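Local coordinates for protein carboxylesterase (EST-2) (Archaeoglobus fulgidus, PDB 5FRD) that probably hydrolyses carboxylic esters as an alpha/beta hydrolase, and holds a coenzyme A molecule in the vicinity of its active site, at residues His28-Asp33 and Leu167-Cys172; Val94-Tyr99 and Leu109-Thr114; Ala116-Leu121 and Asp173-Leu178. All coordinates share one frame; numbering follows the deposited sequence.

Contact 1: residues His28-Asp33 and Leu167-Cys172; sequences HSSGSD and LDLSLC
Ser30 and Gly31 meet Asp168 where the loop after strand 24-27 of the alpha/beta hydrolase fold runs against helix 162-173. The loop makes a type II beta turn from Ser29 to Ser32, with Ser30 and Gly31 at its two central positions. Gly31 has a positive phi of 65°, which favours glycine at this place in the turn.

Ser30 directs its CB at the helix, and its OG lies against the methylene of Asp168. Ser30 OG is 3.2 Å from Asp168 CB. Ser30 OG also has Leu169 CD2 on its flank and Cys172 SG 3.8 Å away, so one small side chain meets three helix residues. The SG of Cys172 also comes close to the bound coenzyme A.

Asp168 CG stands anti to its carbonyl carbon, chi1 -72°, and this lets the carboxylate reach past Ser30 to the turn backbone. Asp168 OD2 takes the N-H of Gly31 N at 2.9 Å in a nearly straight bond, 173° at the hydrogen. Asp168 OD2 uses its anti lone pair, away from the other carboxylate oxygen. The same oxygen is hydrogen-bonded to His54 NE2, so it ties the helix to two loops. Swapping Asp168 for an alanine would probably leave the Gly31 N-H and His54 NE2 without their shared acceptor.

Leu90 of helix 90-101 touches Ser30, Asp168 and Cys172. At the turn, Ser29 O accepts from Ser32 N and His28 ND1 on opposite faces of its carbonyl plane. His28 ND1 donates to Ser29 O at 2.9 Å, in the plane of the imidazole ring.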
loop_
_atom_site.group_PDB
_atom_site.type_symbol
_atom_site.label_atom_id
_atom_site.label_comp_id
_atom_site.label_asym_id
_atom_site.label_seq_id
_atom_site.Cartn_x
_atom_site.Cartn_y
_atom_site.Cartn_z
ATOM N N HIS A 28 3.362 -1.986 -0.842
ATOM C CA HIS A 28 2.957 -1.577 -2.187
ATOM C C HIS A 28 1.650 -2.183 -2.663
ATOM O O HIS A 28 1.080 -3.082 -2.040
ATOM C CB HIS A 28 4.059 -1.908 -3.196
ATOM C CG HIS A 28 4.319 -3.366 -3.354
ATOM N ND1 HIS A 28 3.514 -4.196 -4.101
ATOM C CD2 HIS A 28 5.297 -4.152 -2.840
ATOM C CE1 HIS A 28 3.998 -5.428 -4.055
ATOM N NE2 HIS A 28 5.053 -5.436 -3.261
ATOM N N SER A 29 1.199 -1.712 -3.832
ATOM C CA SER A 29 -0.038 -2.115 -4.465
ATOM C C SER A 29 0.125 -3.190 -5.529
ATOM O O SER A 29 1.225 -3.700 -5.781
ATOM C CB SER A 29 -0.709 -0.839 -5.033
ATOM O OG SER A 29 0.156 -0.196 -5.908
ATOM N N SER A 30 -0.986 -3.548 -6.163
ATOM C CA SER A 30 -0.996 -4.594 -7.183
ATOM C C SER A 30 -0.098 -4.273 -8.374
ATOM O O SER A 30 -0.062 -3.139 -8.869
ATOM C CB SER A 30 -2.399 -4.811 -7.742
ATOM O OG SER A 30 -3.309 -5.295 -6.775
ATOM N N GLY A 31 0.615 -5.296 -8.839
ATOM C CA GLY A 31 1.513 -5.150 -9.976
ATOM C C GLY A 31 2.703 -4.234 -9.754
ATOM O O GLY A 31 3.372 -3.840 -10.721
ATOM N N SER A 32 2.975 -3.877 -8.490
ATOM C CA SER A 32 4.029 -2.935 -8.144
ATOM C C SER A 32 5.097 -3.615 -7.297
ATOM O O SER A 32 5.157 -4.836 -7.270
ATOM C CB SER A 32 3.400 -1.762 -7.408
ATOM O OG SER A 32 4.333 -0.698 -7.348
ATOM N N ASP A 33 5.946 -2.843 -6.651
ATOM C CA ASP A 33 7.002 -3.366 -5.805
ATOM C C ASP A 33 7.496 -2.258 -4.881
ATOM O O ASP A 33 6.922 -1.165 -4.866
ATOM C CB ASP A 33 8.094 -3.997 -6.672
ATOM C CG ASP A 33 8.734 -3.054 -7.590
ATOM O OD1 ASP A 33 8.948 -1.874 -7.244
ATOM O OD2 ASP A 33 9.005 -3.532 -8.724
ATOM N N LEU A 167 -3.496 -11.609 -10.763
ATOM C CA LEU A 167 -3.565 -12.350 -9.496
ATOM C C LEU A 167 -3.800 -11.426 -8.324
ATOM O O LEU A 167 -4.672 -11.682 -7.477
ATOM C CB LEU A 167 -2.304 -13.162 -9.246
ATOM C CG LEU A 167 -2.060 -14.354 -10.179
ATOM C CD1 LEU A 167 -0.700 -14.957 -9.871
ATOM C CD2 LEU A 167 -3.151 -15.410 -10.052
ATOM N N ASP A 168 -3.063 -10.330 -8.271
ATOM C CA ASP A 168 -3.189 -9.355 -7.178
ATOM C C ASP A 168 -4.588 -8.738 -7.164
ATOM O O ASP A 168 -5.191 -8.571 -6.115
ATOM C CB ASP A 168 -2.177 -8.203 -7.360
ATOM C CG ASP A 168 -0.737 -8.595 -7.094
ATOM O OD1 ASP A 168 -0.455 -9.663 -6.506
ATOM O OD2 ASP A 168 0.180 -7.782 -7.494
ATOM N N LEU A 169 -5.096 -8.322 -8.320
ATOM C CA LEU A 169 -6.417 -7.712 -8.408
ATOM C C LEU A 169 -7.504 -8.715 -8.062
ATOM O O LEU A 169 -8.533 -8.319 -7.515
ATOM C CB LEU A 169 -6.665 -7.091 -9.771
ATOM C CG LEU A 169 -5.838 -5.837 -10.060
ATOM C CD1 LEU A 169 -6.069 -5.433 -11.512
ATOM C CD2 LEU A 169 -6.200 -4.688 -9.149
ATOM N N SER A 170 -7.315 -9.974 -8.393
ATOM C CA SER A 170 -8.261 -11.015 -7.967
ATOM C C SER A 170 -8.316 -11.130 -6.451
ATOM O O SER A 170 -9.391 -11.351 -5.888
ATOM C CB SER A 170 -7.879 -12.348 -8.595
ATOM O OG SER A 170 -8.085 -12.326 -9.990
ATOM N N LEU A 171 -7.180 -10.950 -5.770
ATOM C CA LEU A 171 -7.179 -10.958 -4.308
ATOM C C LEU A 171 -7.899 -9.734 -3.781
ATOM O O LEU A 171 -8.665 -9.834 -2.816
ATOM C CB LEU A 171 -5.766 -10.992 -3.740
ATOM C CG LEU A 171 -4.897 -12.212 -4.042
ATOM C CD1 LEU A 171 -3.563 -12.116 -3.315
ATOM C CD2 LEU A 171 -5.578 -13.529 -3.712
ATOM N N CYS A 172 -7.686 -8.574 -4.373
ATOM C CA CYS A 172 -8.455 -7.373 -4.021
ATOM C C CYS A 172 -9.954 -7.586 -4.165
ATOM O O CYS A 172 -10.768 -7.203 -3.284
ATOM C CB CYS A 172 -8.075 -6.177 -4.897
ATOM S SG CYS A 172 -6.426 -5.507 -4.614
#

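Contact 2: residues Val94-Tyr99 and Leu109-Thr114; sequences VAQKLY and LVLVGT
Helix 90-101 packs on strand 106-112 with the axes of segments 94-99 and 109-112 9.4 Å apart at closest approach and running nearly antiparallel, at 155°. Strand 83-88, this helix and this strand form a beta-alpha-beta unit, one of the crossovers of the parallel part of the sheet in this alpha/beta hydrolase. The nearest CA atoms are those of Ala95 and Leu109.

Leu109 carries much of the contact, with its two methyls spread along the helix. Leu109 CD2 lies 4.2 Å from Ala95 CB and also comes near Ala95 O. Leu109 CD1 goes to the next turn and sits 4.0 Å from Tyr99 CB, beside the root of the ring. The Leu109 and Tyr99 side chains cross at about a right angle. Tyr99 CG is anti to the backbone N, chi1 174°, and the ring runs on past Leu109 to the loop beyond, where OH is hydrogen-bonded to Gly189 N.

Leu111 continues the row toward the start of the helix. Leu111 CD2 is 4.2 Å from Gln96 CG and just within reach of Ala95 CB. The Gln96 chain crosses Leu111 at about a right angle and carries its amide on toward Thr114. Gln96 NE2 and Thr114 OG1 are 4.1 Å apart, too far to bond. The amide is held elsewhere: OE1 is hydrogen-bonded to Tyr181 OH, and NE2 to Gly92 O and Gly115 O. Thr114 OG1 in turn is hydrogen-bonded to Ser89 O.

The interface between helix and strand is therefore mainly apolar, made of methyl and methylene groups. The buried polar ends of Gln96, Tyr99 and Thr114 are satisfied by bonds made outside these two segments.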
loop_
_atom_site.group_PDB
_atom_site.type_symbol
_atom_site.label_atom_id
_atom_site.label_comp_id
_atom_site.label_asym_id
_atom_site.label_seq_id
_atom_site.Cartn_x
_atom_site.Cartn_y
_atom_site.Cartn_z
ATOM N N VAL A 94 -3.620 -5.475 2.895
ATOM C CA VAL A 94 -2.596 -6.237 3.620
ATOM C C VAL A 94 -2.341 -5.585 4.969
ATOM O O VAL A 94 -2.300 -6.288 5.987
ATOM C CB VAL A 94 -1.303 -6.370 2.790
ATOM C CG1 VAL A 94 -0.190 -6.999 3.618
ATOM C CG2 VAL A 94 -1.563 -7.176 1.534
ATOM N N ALA A 95 -2.218 -4.256 5.025
ATOM C CA ALA A 95 -2.030 -3.560 6.286
ATOM C C ALA A 95 -3.167 -3.795 7.275
ATOM O O ALA A 95 -2.904 -3.967 8.467
ATOM C CB ALA A 95 -1.846 -2.062 6.044
ATOM N N GLN A 96 -4.408 -3.759 6.803
ATOM C CA GLN A 96 -5.543 -3.984 7.678
ATOM C C GLN A 96 -5.498 -5.410 8.237
ATOM O O GLN A 96 -5.676 -5.577 9.460
ATOM C CB GLN A 96 -6.849 -3.760 6.929
ATOM C CG GLN A 96 -7.099 -2.309 6.582
ATOM C CD GLN A 96 -8.249 -2.160 5.631
ATOM O OE1 GLN A 96 -9.404 -2.260 6.032
ATOM N NE2 GLN A 96 -7.957 -1.970 4.352
ATOM N N LYS A 97 -5.244 -6.415 7.398
ATOM C CA LYS A 97 -5.143 -7.793 7.867
ATOM C C LYS A 97 -3.956 -7.980 8.800
ATOM O O LYS A 97 -4.046 -8.738 9.797
ATOM C CB LYS A 97 -5.136 -8.790 6.726
ATOM C CG LYS A 97 -6.422 -8.837 5.928
ATOM C CD LYS A 97 -7.617 -9.411 6.677
ATOM C CE LYS A 97 -8.608 -10.061 5.726
ATOM N NZ LYS A 97 -9.443 -11.048 6.458
ATOM N N LEU A 98 -2.846 -7.303 8.533
ATOM C CA LEU A 98 -1.694 -7.335 9.405
ATOM C C LEU A 98 -2.048 -6.812 10.799
ATOM O O LEU A 98 -1.669 -7.418 11.816
ATOM C CB LEU A 98 -0.536 -6.551 8.778
ATOM C CG LEU A 98 0.794 -6.486 9.509
ATOM C CD1 LEU A 98 1.931 -6.164 8.538
ATOM C CD2 LEU A 98 0.785 -5.470 10.629
ATOM N N TYR A 99 -2.742 -5.680 10.862
ATOM C CA TYR A 99 -3.163 -5.112 12.134
ATOM C C TYR A 99 -4.083 -6.079 12.867
ATOM O O TYR A 99 -3.936 -6.267 14.078
ATOM C CB TYR A 99 -3.832 -3.737 11.949
ATOM C CG TYR A 99 -4.392 -3.231 13.259
ATOM C CD1 TYR A 99 -3.559 -2.741 14.233
ATOM C CD2 TYR A 99 -5.734 -3.329 13.531
ATOM C CE1 TYR A 99 -4.048 -2.324 15.467
ATOM C CE2 TYR A 99 -6.241 -2.911 14.746
ATOM C CZ TYR A 99 -5.395 -2.389 15.685
ATOM O OH TYR A 99 -5.944 -1.972 16.894
ATOM N N LEU A 109 -1.312 3.181 11.691
ATOM C CA LEU A 109 -1.663 2.749 10.343
ATOM C C LEU A 109 -1.762 3.960 9.442
ATOM O O LEU A 109 -2.311 4.979 9.863
ATOM C CB LEU A 109 -2.989 2.025 10.340
ATOM C CG LEU A 109 -3.025 0.589 10.824
ATOM C CD1 LEU A 109 -4.455 0.074 10.849
ATOM C CD2 LEU A 109 -2.238 -0.314 9.883
ATOM N N VAL A 110 -1.268 3.855 8.220
ATOM C CA VAL A 110 -1.423 4.883 7.205
ATOM C C VAL A 110 -2.045 4.165 6.031
ATOM O O VAL A 110 -1.439 3.298 5.418
ATOM C CB VAL A 110 -0.129 5.576 6.876
ATOM C CG1 VAL A 110 -0.382 6.633 5.793
ATOM C CG2 VAL A 110 0.521 6.170 8.103
ATOM N N LEU A 111 -3.300 4.480 5.739
ATOM C CA LEU A 111 -4.097 3.834 4.723
ATOM C C LEU A 111 -4.166 4.795 3.547
ATOM O O LEU A 111 -4.754 5.876 3.652
ATOM C CB LEU A 111 -5.489 3.526 5.250
ATOM C CG LEU A 111 -5.499 2.588 6.453
ATOM C CD1 LEU A 111 -6.922 2.486 6.980
ATOM C CD2 LEU A 111 -4.936 1.208 6.099
ATOM N N VAL A 112 -3.547 4.420 2.447
ATOM C CA VAL A 112 -3.370 5.275 1.290
ATOM C C VAL A 112 -4.084 4.654 0.097
ATOM O O VAL A 112 -3.775 3.532 -0.304
ATOM C CB VAL A 112 -1.874 5.435 0.926
ATOM C CG1 VAL A 112 -1.737 6.466 -0.179
ATOM C CG2 VAL A 112 -1.026 5.825 2.145
ATOM N N GLY A 113 -5.026 5.380 -0.519
ATOM C CA GLY A 113 -5.662 4.877 -1.724
ATOM C C GLY A 113 -6.123 3.428 -1.568
ATOM O O GLY A 113 -5.728 2.529 -2.337
ATOM N N THR A 114 -6.939 3.165 -0.555
ATOM C CA THR A 114 -7.355 1.821 -0.252
ATOM C C THR A 114 -8.793 1.805 0.214
ATOM O O THR A 114 -9.530 2.747 -0.050
ATOM C CB THR A 114 -6.323 1.187 0.721
ATOM O OG1 THR A 114 -6.577 -0.220 0.874
ATOM C CG2 THR A 114 -6.317 1.841 2.063
#

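Contact 3: residues Ala116-Leu121 and Asp173-Leu178; sequences ARLRVL and DRFDLL. With COA (coenzyme A), chain C.
One wall of the coenzyme A pocket is loop 116-121, backed by segment 173-178. Leu177 N donates to Ala116 O at 2.7 Å. Arg117 and Asp176 form a single beta bridge.

The Arg117 and Asp176 side chains lie side by side, pointing the same way, with guanidinium and carboxylate planes 82° apart. Arg117 NE donates to Asp176 OD1 at 2.8 Å in a salt bridge, in its own plane but from above the carboxylate. Leu178 N reaches OD1 from the opposite face and closes an Asx turn. Leu178 CD2 sits over the centre of one guanidinium face, 3.5 Å from Arg117 CZ.

In the alpha/beta hydrolase fold this loop follows strand 106-112, and segment 173-178 follows helix 162-173. Arg117 NH1 donates to the coenzyme A pyrophosphate oxygen O1A at 2.8 Å, and Arg117 O accepts from the adenine N6A. Arg119 has ligand atom CCP over one guanidinium face. Its chain bends at chi2 and chi3, and Arg119 NE donates to Asp173 OD1 at 2.9 Å in a second salt bridge. Val120 N meets Asp173 OD1 from its other face, also at 2.9 Å. Water 1 links Arg119 NH2, Val120 O and Asp173 OD1. Leu121 N donates to the ligand's O5P at 2.9 Å, with an angle of 167° at the hydrogen.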
loop_
_atom_site.group_PDB
_atom_site.type_symbol
_atom_site.label_atom_id
_atom_site.label_comp_id
_atom_site.label_asym_id
_atom_site.label_seq_id
_atom_site.Cartn_x
_atom_site.Cartn_y
_atom_site.Cartn_z
ATOM N N ALA A 116 -12.007 -0.675 2.670
ATOM C CA ALA A 116 -12.459 -1.846 3.434
ATOM C C ALA A 116 -12.989 -2.976 2.569
ATOM O O ALA A 116 -13.137 -4.098 3.023
ATOM C CB ALA A 116 -13.524 -1.417 4.429
ATOM N N ARG A 117 -13.222 -2.689 1.301
ATOM C CA ARG A 117 -13.655 -3.626 0.288
ATOM C C ARG A 117 -13.092 -3.105 -1.032
ATOM O O ARG A 117 -13.160 -1.878 -1.292
ATOM C CB ARG A 117 -15.183 -3.678 0.215
ATOM C CG ARG A 117 -15.717 -4.733 -0.745
ATOM C CD ARG A 117 -17.223 -4.603 -0.931
ATOM N NE ARG A 117 -17.937 -5.111 0.240
ATOM C CZ ARG A 117 -19.261 -5.115 0.368
ATOM N NH1 ARG A 117 -20.041 -4.593 -0.572
ATOM N NH2 ARG A 117 -19.795 -5.612 1.481
ATOM N N LEU A 118 -12.527 -4.010 -1.837
ATOM C CA LEU A 118 -11.787 -3.595 -3.039
ATOM C C LEU A 118 -12.226 -4.338 -4.284
ATOM O O LEU A 118 -11.411 -4.835 -5.076
ATOM C CB LEU A 118 -10.280 -3.730 -2.784
ATOM C CG LEU A 118 -9.687 -2.773 -1.742
ATOM C CD1 LEU A 118 -8.233 -3.137 -1.482
ATOM C CD2 LEU A 118 -9.785 -1.314 -2.189
ATOM N N ARG A 119 -13.533 -4.351 -4.517
ATOM C CA ARG A 119 -14.034 -4.873 -5.766
ATOM C C ARG A 119 -13.364 -4.170 -6.958
ATOM O O ARG A 119 -13.136 -2.959 -6.935
ATOM C CB ARG A 119 -15.551 -4.682 -5.852
ATOM C CG ARG A 119 -16.348 -5.606 -4.932
ATOM C CD ARG A 119 -16.346 -7.078 -5.361
ATOM N NE ARG A 119 -16.536 -7.243 -6.792
ATOM C CZ ARG A 119 -17.670 -7.009 -7.451
ATOM N NH1 ARG A 119 -18.774 -6.655 -6.807
ATOM N NH2 ARG A 119 -17.687 -7.133 -8.783
ATOM N N VAL A 120 -13.084 -4.952 -7.991
ATOM C CA VAL A 120 -12.446 -4.460 -9.195
ATOM C C VAL A 120 -13.431 -4.465 -10.382
ATOM O O VAL A 120 -14.121 -5.459 -10.619
ATOM C CB VAL A 120 -11.212 -5.306 -9.527
ATOM C CG1 VAL A 120 -10.518 -4.785 -10.780
ATOM C CG2 VAL A 120 -10.251 -5.348 -8.338
ATOM N N LEU A 121 -13.443 -3.371 -11.113
ATOM C CA LEU A 121 -14.280 -3.264 -12.318
ATOM C C LEU A 121 -14.069 -4.474 -13.192
ATOM O O LEU A 121 -12.938 -4.762 -13.567
ATOM C CB LEU A 121 -13.888 -2.058 -13.142
ATOM C CG LEU A 121 -14.370 -0.678 -12.748
ATOM C CD1 LEU A 121 -13.635 0.366 -13.573
ATOM C CD2 LEU A 121 -15.881 -0.574 -12.911
ATOM N N ASP A 173 -10.328 -8.213 -5.269
ATOM C CA ASP A 173 -11.744 -8.386 -5.585
ATOM C C ASP A 173 -12.460 -9.235 -4.538
ATOM O O ASP A 173 -13.676 -9.086 -4.383
ATOM C CB ASP A 173 -11.875 -9.003 -6.962
ATOM C CG ASP A 173 -13.250 -8.837 -7.540
ATOM O OD1 ASP A 173 -13.811 -7.732 -7.591
ATOM O OD2 ASP A 173 -13.762 -9.844 -8.029
ATOM N N ARG A 174 -11.725 -10.103 -3.860
ATOM C CA ARG A 174 -12.281 -10.973 -2.813
ATOM C C ARG A 174 -12.122 -10.395 -1.409
ATOM O O ARG A 174 -12.609 -10.980 -0.436
ATOM C CB ARG A 174 -11.651 -12.367 -2.895
ATOM C CG ARG A 174 -12.018 -13.114 -4.171
ATOM C CD ARG A 174 -11.704 -14.605 -4.093
ATOM N NE ARG A 174 -10.268 -14.908 -4.047
ATOM C CZ ARG A 174 -9.480 -15.159 -5.100
ATOM N NH1 ARG A 174 -9.950 -15.151 -6.351
ATOM N NH2 ARG A 174 -8.189 -15.430 -4.901
ATOM N N PHE A 175 -11.468 -9.239 -1.284
ATOM C CA PHE A 175 -11.229 -8.643 0.003
ATOM C C PHE A 175 -12.445 -7.831 0.459
ATOM O O PHE A 175 -12.909 -6.935 -0.243
ATOM C CB PHE A 175 -9.983 -7.733 -0.084
ATOM C CG PHE A 175 -9.716 -6.961 1.169
ATOM C CD1 PHE A 175 -9.144 -7.576 2.275
ATOM C CD2 PHE A 175 -10.043 -5.614 1.240
ATOM C CE1 PHE A 175 -8.917 -6.864 3.417
ATOM C CE2 PHE A 175 -9.805 -4.899 2.390
ATOM C CZ PHE A 175 -9.241 -5.522 3.469
ATOM N N ASP A 176 -12.940 -8.135 1.657
ATOM C CA ASP A 176 -14.153 -7.494 2.166
ATOM C C ASP A 176 -14.202 -7.533 3.688
ATOM O O ASP A 176 -14.490 -8.585 4.284
ATOM C CB ASP A 176 -15.394 -8.184 1.576
ATOM C CG ASP A 176 -16.691 -7.541 2.027
ATOM O OD1 ASP A 176 -16.689 -6.354 2.426
ATOM O OD2 ASP A 176 -17.722 -8.238 2.012
ATOM N N LEU A 177 -13.949 -6.377 4.300
ATOM C CA LEU A 177 -14.117 -6.166 5.720
ATOM C C LEU A 177 -15.234 -5.145 5.999
ATOM O O LEU A 177 -15.367 -4.694 7.134
ATOM C CB LEU A 177 -12.814 -5.653 6.313
ATOM C CG LEU A 177 -11.611 -6.583 6.306
ATOM C CD1 LEU A 177 -10.390 -5.899 6.886
ATOM C CD2 LEU A 177 -11.888 -7.872 7.076
ATOM N N LEU A 178 -16.029 -4.791 5.003
ATOM C CA LEU A 178 -16.893 -3.603 5.107
ATOM C C LEU A 178 -17.906 -3.737 6.273
ATOM O O LEU A 178 -18.016 -2.839 7.101
ATOM C CB LEU A 178 -17.595 -3.366 3.772
ATOM C CG LEU A 178 -18.359 -2.067 3.569
ATOM C CD1 LEU A 178 -17.389 -0.909 3.482
ATOM C CD2 LEU A 178 -19.207 -2.148 2.297
HETATM N N1A COA C . -15.850 1.788 1.312
HETATM C C2A COA C . -17.093 2.260 1.487
HETATM N N3A COA C . -18.129 1.793 0.780
HETATM C C4A COA C . -17.960 0.805 -0.127
HETATM C C5A COA C . -16.650 0.238 -0.372
HETATM C C6A COA C . -15.567 0.783 0.429
HETATM N N6A COA C . -14.314 0.314 0.255
HETATM N N7A COA C . -16.746 -0.698 -1.330
HETATM C C8A COA C . -18.052 -0.747 -1.648
HETATM N N9A COA C . -18.757 0.154 -0.933
HETATM C C1B COA C . -20.207 0.391 -1.065
HETATM C C2B COA C . -20.445 1.072 -2.382
HETATM O O2B COA C . -20.263 2.479 -2.242
HETATM C C3B COA C . -21.856 0.612 -2.711
HETATM O O3B COA C . -22.785 1.450 -2.026
HETATM P P3B COA C . -24.125 2.018 -2.733
HETATM O O7A COA C . -24.883 0.738 -3.020
HETATM O O8A COA C . -23.609 2.767 -3.945
HETATM O O9A COA C . -24.726 2.915 -1.674
HETATM C C4B COA C . -21.917 -0.793 -2.143
HETATM O O4B COA C . -20.898 -0.841 -1.125
HETATM C C5B COA C . -21.684 -1.896 -3.162
HETATM O O5B COA C . -20.410 -1.692 -3.795
HETATM P P1A COA C . -19.507 -2.930 -4.274
HETATM O O1A COA C . -19.441 -3.974 -3.238
HETATM O O2A COA C . -18.187 -2.297 -4.716
HETATM O O3A COA C . -20.234 -3.627 -5.529
HETATM P P2A COA C . -20.825 -2.970 -6.873
HETATM O O4A COA C . -21.222 -4.196 -7.649
HETATM O O5A COA C . -21.774 -1.862 -6.534
HETATM O O6A COA C . -19.608 -2.213 -7.624
HETATM C CBP COA C . -17.584 -1.901 -8.810
HETATM C CCP COA C . -18.498 -2.926 -8.152
HETATM C CDP COA C . -16.345 -2.632 -9.324
HETATM C CEP COA C . -18.343 -1.256 -9.986
HETATM C CAP COA C . -17.182 -0.837 -7.757
HETATM O OAP COA C . -16.613 -1.480 -6.587
HETATM C C9P COA C . -16.207 0.180 -8.307
HETATM O O9P COA C . -16.564 0.980 -9.146
HETATM N N8P COA C . -14.962 0.166 -7.795
HETATM C C7P COA C . -13.947 1.179 -8.093
HETATM C C6P COA C . -13.051 0.835 -9.279
HETATM C C5P COA C . -12.039 -0.280 -9.106
HETATM O O5P COA C . -11.950 -1.181 -9.950
HETATM N N4P COA C . -11.221 -0.204 -8.054
HETATM C C3P COA C . -10.138 -1.136 -7.837
HETATM C C2P COA C . -9.943 -1.351 -6.355
HETATM S S1P COA C . -8.489 -2.394 -6.108
HETATM O O HOH W 1 -15.078 -8.018 -10.350
#

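Contacts 1 and 3 adjoin at the end of helix 162-173, their centres about 12 Å apart. Cys172 O is 3.5 Å from Leu118 CB, and Leu169 O is 3.5 Å from Val120 CG2. Contact 2 meets contact 3 through Gln96, and Gln96 NE2 lies 3.9 Å from Phe175 CZ. Contacts 1 and 2 do not touch; their nearest atoms are about 6 Å apart. Contact 3 lines the coenzyme A site, and the Cys172 side chain of contact 1 is about 4 Å from the ligand. The side chain of Thr114 in contact 2 is about 8 Å from the bound coenzyme A. Ser89, probably the nucleophile of a Ser-His-Asp triad, touches Ser29 of contact 1.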